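Lin1944 protein (Listeria innocua, PDB 3D7L) is of unknown function but is a short-chain dehydrogenase/reductase family member that probably acts as an oxidoreductase. Local coordinates at residues N95-G100 with G108-T113; N153-N158 with R184-S189. All coordinates share one frame; numbering follows the deposited sequence.

Interaction 1. Residues N95-G100 with G108-T113; sequences NLVLLG and GSFTLT
The Val97 side chain meets both Phe110 and Leu112 through one methyl, CG2. This CG2 stands 4.1 Å from the Phe110 ring centroid and 22° off the ring normal, a CH-pi contact over the face but displaced to the rim, where Phe110 CD1 is the nearest atom. The same Val97 CG2 lies 3.8 Å from Leu112 CD2. The Val97 torsion (chi1 170°) accounts for this double use: it puts CG1 opposite the backbone N and swings CG2 round beside that N. The rest of the ring reaches helix backbone: Phe110 CE1 is 3.7 Å from Val97 CA, and Phe110 CZ is 3.7 Å from Gly100 C, which sits in the ring plane at the edge. Leu96 O approaches the ring obliquely, 3.7 Å from Phe110 CE1.

Further out, Leu96 O is hydrogen-bonded to Tyr53 OH. Met146 and Ile152 touch both Val97 and Phe110, while Ile62 packs on Phe110 from the neighbouring strand 59-64. Helix 79-100 runs nearly antiparallel to strand 108-113, the segment axes 9.9 Å apart at 164°, as expected where a helix leads into the next parallel strand of a Rossmann fold. With no hydrogen bond between the two segments, their buried contact depends on dispersion and shape fit.

Interaction 2. Residues N153-N158 with R184-S189; sequences NTVSPN and RAFEKS
Val155 lies against Ala185 and Phe186 where helix 179-191 packs on the parallel sheet of a Rossmann fold, the core of the short-chain dehydrogenase/reductase family. The helix runs almost exactly against strand 151-157: the two segment axes make 173° and approach to 8.6 Å, with Val155 level with Ala185 and Asn153 level with Ser189.

Apolar packing centres on the branched Val155 side chain. Its CG2 sits squarely over the Phe186 ring, 4.0 Å from the centroid and only 6° off the normal, a CH-pi contact. Val155 CG1 is 3.6 Å from Phe186 CE2, and the same CG1 lies 3.8 Å from Ala185 CB. Although the Phe186 CB does not point straight at the strand, the ring extends alongside it and presents a face to the valine. Leu15 and Val19 of helix 14-23 also pack on Phe186, joining this helix to its neighbour on the same side of the sheet.

Polar contacts lie one helical turn further on, at Asn153 and Ser189. Both side chains are buried and their polar atoms are hydrogen-bonded, Asn153 ND2 and Ser189 OG to two partners each. Asn153 OD1 accepts from the backbone N of Glu197, while its ND2 is also bonded to Gln194 O, so the amide is fixed at both ends and ties the strand to the segment after the helix. Ser189 OG is also hydrogen-bonded to Thr111 OG1 of the adjacent strand, its stronger partner. With Ser189 OG opposite its own backbone N and beside the carbonyl carbon, the hydroxyl lies within bonding distance of the asparagine amide. Across the contact, Asn153 ND2 donates to Ser189 OG at 3.1 Å, with an N-H...O angle of 164° and the oxygen in the amide plane.

Interactions 1 and 2 come in series along the chain, their centres 14 Å apart, and lie on opposite sides of one parallel sheet. Strands 108-113 and 151-157 are neighbours in it, tied by a probable backbone bond of 2.9 Å between Leu112 O and Val155 N. Alternation along strand 108-113 connects the two layers: Phe110 and Leu112 face helix 79-100, whereas Thr111 points the other way, with Thr111 CG2 3.6 Å from Phe186 CD1. Helix 79-100 thus packs on one side of the sheet and helix 179-191 on the other, as in the three-layered alpha-beta-alpha sandwich of a Rossmann fold.

Interaction 1. Residues N95-G100 with G108-T113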
# COMPACT_ATOMS: atom_id res chain seq x y z
N ASN D 95 -2.28 -2.00 11.82
CA ASN D 95 -2.35 -1.71 13.25
C ASN D 95 -2.56 -2.96 14.08
O ASN D 95 -2.00 -3.07 15.17
CB ASN D 95 -3.37 -0.61 13.56
CG ASN D 95 -2.86 0.78 13.12
OD1 ASN D 95 -1.70 0.93 12.78
ND2 ASN D 95 -3.73 1.78 13.13
N LEU D 96 -3.31 -3.93 13.56
CA LEU D 96 -3.41 -5.21 14.29
C LEU D 96 -2.03 -5.85 14.47
O LEU D 96 -1.80 -6.55 15.46
CB LEU D 96 -4.35 -6.20 13.62
CG LEU D 96 -5.83 -5.85 13.44
CD1 LEU D 96 -6.41 -6.93 12.55
CD2 LEU D 96 -6.62 -5.72 14.77
N VAL D 97 -1.14 -5.63 13.51
CA VAL D 97 0.24 -6.12 13.61
C VAL D 97 1.05 -5.21 14.55
O VAL D 97 1.68 -5.70 15.50
CB VAL D 97 0.92 -6.22 12.23
CG1 VAL D 97 2.39 -6.48 12.37
CG2 VAL D 97 0.24 -7.28 11.36
N LEU D 98 1.01 -3.90 14.32
CA LEU D 98 1.80 -3.00 15.17
C LEU D 98 1.43 -3.11 16.66
O LEU D 98 2.29 -2.93 17.52
CB LEU D 98 1.70 -1.53 14.71
CG LEU D 98 2.07 -1.28 13.24
CD1 LEU D 98 1.94 0.18 12.94
CD2 LEU D 98 3.48 -1.76 12.91
N LEU D 99 0.17 -3.38 16.95
CA LEU D 99 -0.30 -3.46 18.36
C LEU D 99 -0.36 -4.90 18.94
O LEU D 99 -0.51 -5.06 20.15
CB LEU D 99 -1.64 -2.74 18.52
CG LEU D 99 -1.63 -1.25 18.13
CD1 LEU D 99 -3.03 -0.69 17.91
CD2 LEU D 99 -0.85 -0.37 19.11
N GLY D 100 -0.20 -5.91 18.08
CA GLY D 100 -0.35 -7.32 18.45
C GLY D 100 0.89 -8.20 18.63
O GLY D 100 0.75 -9.35 19.10
N GLY D 108 4.97 -17.67 17.01
CA GLY D 108 3.60 -17.40 16.56
C GLY D 108 3.62 -16.78 15.17
O GLY D 108 4.70 -16.62 14.58
N SER D 109 2.45 -16.46 14.63
CA SER D 109 2.36 -15.86 13.28
C SER D 109 1.22 -14.86 13.15
O SER D 109 0.24 -14.96 13.89
CB SER D 109 2.15 -16.95 12.22
OG SER D 109 0.86 -17.51 12.32
N PHE D 110 1.37 -13.91 12.21
CA PHE D 110 0.27 -13.08 11.70
C PHE D 110 -0.13 -13.55 10.30
O PHE D 110 0.73 -13.88 9.50
CB PHE D 110 0.70 -11.61 11.56
CG PHE D 110 0.93 -10.90 12.85
CD1 PHE D 110 -0.13 -10.36 13.57
CD2 PHE D 110 2.23 -10.74 13.35
CE1 PHE D 110 0.08 -9.68 14.77
CE2 PHE D 110 2.43 -10.06 14.57
CZ PHE D 110 1.36 -9.52 15.25
N THR D 111 -1.43 -13.56 9.99
CA THR D 111 -1.87 -13.75 8.60
C THR D 111 -2.84 -12.62 8.24
O THR D 111 -3.83 -12.42 8.94
CB THR D 111 -2.53 -15.08 8.37
OG1 THR D 111 -1.72 -16.11 8.92
CG2 THR D 111 -2.76 -15.34 6.89
N LEU D 112 -2.55 -11.90 7.16
CA LEU D 112 -3.37 -10.74 6.76
C LEU D 112 -4.06 -10.98 5.42
O LEU D 112 -3.58 -11.78 4.63
CB LEU D 112 -2.49 -9.49 6.69
CG LEU D 112 -2.28 -8.59 7.91
CD1 LEU D 112 -2.48 -9.24 9.32
CD2 LEU D 112 -0.93 -7.80 7.81
N THR D 113 -5.17 -10.30 5.14
CA THR D 113 -5.87 -10.57 3.87
C THR D 113 -5.64 -9.45 2.86
O THR D 113 -5.73 -8.29 3.21
CB THR D 113 -7.39 -10.81 4.05
OG1 THR D 113 -7.61 -11.90 4.95
CG2 THR D 113 -8.06 -11.13 2.71

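Interaction 2. Residues N153-N158 with R184-S189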
# COMPACT_ATOMS: atom_id res chain seq x y z
N ASN D 153 2.55 -13.69 7.02
CA ASN D 153 2.24 -13.89 5.60
C ASN D 153 0.94 -13.20 5.22
O ASN D 153 0.19 -12.78 6.08
CB ASN D 153 2.09 -15.39 5.28
CG ASN D 153 3.32 -16.20 5.63
OD1 ASN D 153 4.39 -15.99 5.05
ND2 ASN D 153 3.18 -17.15 6.56
N THR D 154 0.66 -13.10 3.92
CA THR D 154 -0.63 -12.60 3.48
C THR D 154 -1.30 -13.63 2.58
O THR D 154 -0.63 -14.44 1.93
CB THR D 154 -0.54 -11.23 2.74
OG1 THR D 154 0.37 -11.32 1.65
CG2 THR D 154 -0.09 -10.15 3.68
N VAL D 155 -2.62 -13.61 2.57
CA VAL D 155 -3.41 -14.45 1.67
C VAL D 155 -4.17 -13.51 0.73
O VAL D 155 -4.80 -12.55 1.18
CB VAL D 155 -4.33 -15.41 2.43
CG1 VAL D 155 -5.27 -16.18 1.46
CG2 VAL D 155 -3.48 -16.39 3.28
N SER D 156 -4.04 -13.75 -0.57
CA SER D 156 -4.66 -12.89 -1.60
C SER D 156 -5.68 -13.69 -2.41
O SER D 156 -5.32 -14.48 -3.28
CB SER D 156 -3.62 -12.28 -2.52
OG SER D 156 -4.26 -11.38 -3.42
N PRO D 157 -6.96 -13.52 -2.08
CA PRO D 157 -7.96 -14.28 -2.80
C PRO D 157 -8.48 -13.60 -4.06
O PRO D 157 -8.49 -12.36 -4.16
CB PRO D 157 -9.11 -14.40 -1.79
CG PRO D 157 -8.72 -13.51 -0.60
CD PRO D 157 -7.56 -12.70 -1.01
N ASN D 158 -8.92 -14.44 -4.98
CA ASN D 158 -9.76 -14.01 -6.09
C ASN D 158 -11.17 -13.80 -5.54
O ASN D 158 -11.44 -14.11 -4.36
CB ASN D 158 -9.76 -15.11 -7.16
CG ASN D 158 -10.14 -14.63 -8.53
OD1 ASN D 158 -10.78 -13.58 -8.69
ND2 ASN D 158 -9.74 -15.39 -9.57
N ARG D 184 -7.56 -22.85 3.00
CA ARG D 184 -6.36 -23.70 3.03
C ARG D 184 -5.06 -22.90 3.12
O ARG D 184 -4.14 -23.30 3.83
CB ARG D 184 -6.32 -24.63 1.81
CG ARG D 184 -7.28 -25.79 1.84
CD ARG D 184 -7.15 -26.65 0.55
NE ARG D 184 -8.21 -27.65 0.46
CZ ARG D 184 -8.18 -28.86 1.02
NH1 ARG D 184 -7.13 -29.28 1.72
NH2 ARG D 184 -9.22 -29.68 0.86
N ALA D 185 -4.99 -21.78 2.40
CA ALA D 185 -3.87 -20.84 2.43
C ALA D 185 -3.64 -20.21 3.81
O ALA D 185 -2.48 -20.02 4.25
CB ALA D 185 -4.07 -19.75 1.37
N PHE D 186 -4.75 -19.84 4.46
CA PHE D 186 -4.70 -19.40 5.85
C PHE D 186 -4.18 -20.50 6.77
O PHE D 186 -3.31 -20.24 7.61
CB PHE D 186 -6.08 -18.94 6.33
CG PHE D 186 -6.47 -17.57 5.84
CD1 PHE D 186 -6.17 -16.44 6.58
CD2 PHE D 186 -7.18 -17.43 4.65
CE1 PHE D 186 -6.55 -15.16 6.12
CE2 PHE D 186 -7.58 -16.18 4.21
CZ PHE D 186 -7.24 -15.04 4.95
N GLU D 187 -4.69 -21.73 6.61
CA GLU D 187 -4.15 -22.88 7.35
C GLU D 187 -2.65 -23.08 7.07
O GLU D 187 -1.89 -23.37 7.98
CB GLU D 187 -4.94 -24.15 7.07
CG GLU D 187 -4.34 -25.39 7.73
CD GLU D 187 -5.13 -26.68 7.48
OE1 GLU D 187 -6.24 -26.64 6.94
OE2 GLU D 187 -4.64 -27.76 7.86
N LYS D 188 -2.24 -22.94 5.80
CA LYS D 188 -0.85 -23.00 5.40
C LYS D 188 -0.04 -21.95 6.16
O LYS D 188 1.01 -22.27 6.71
CB LYS D 188 -0.72 -22.82 3.87
CG LYS D 188 0.69 -22.91 3.35
CD LYS D 188 0.74 -22.70 1.83
CE LYS D 188 2.18 -22.65 1.34
NZ LYS D 188 2.94 -23.91 1.54
N SER D 189 -0.54 -20.71 6.22
CA SER D 189 0.14 -19.66 6.98
C SER D 189 0.24 -19.96 8.47
O SER D 189 1.31 -19.83 9.04
CB SER D 189 -0.49 -18.28 6.75
OG SER D 189 0.26 -17.32 7.44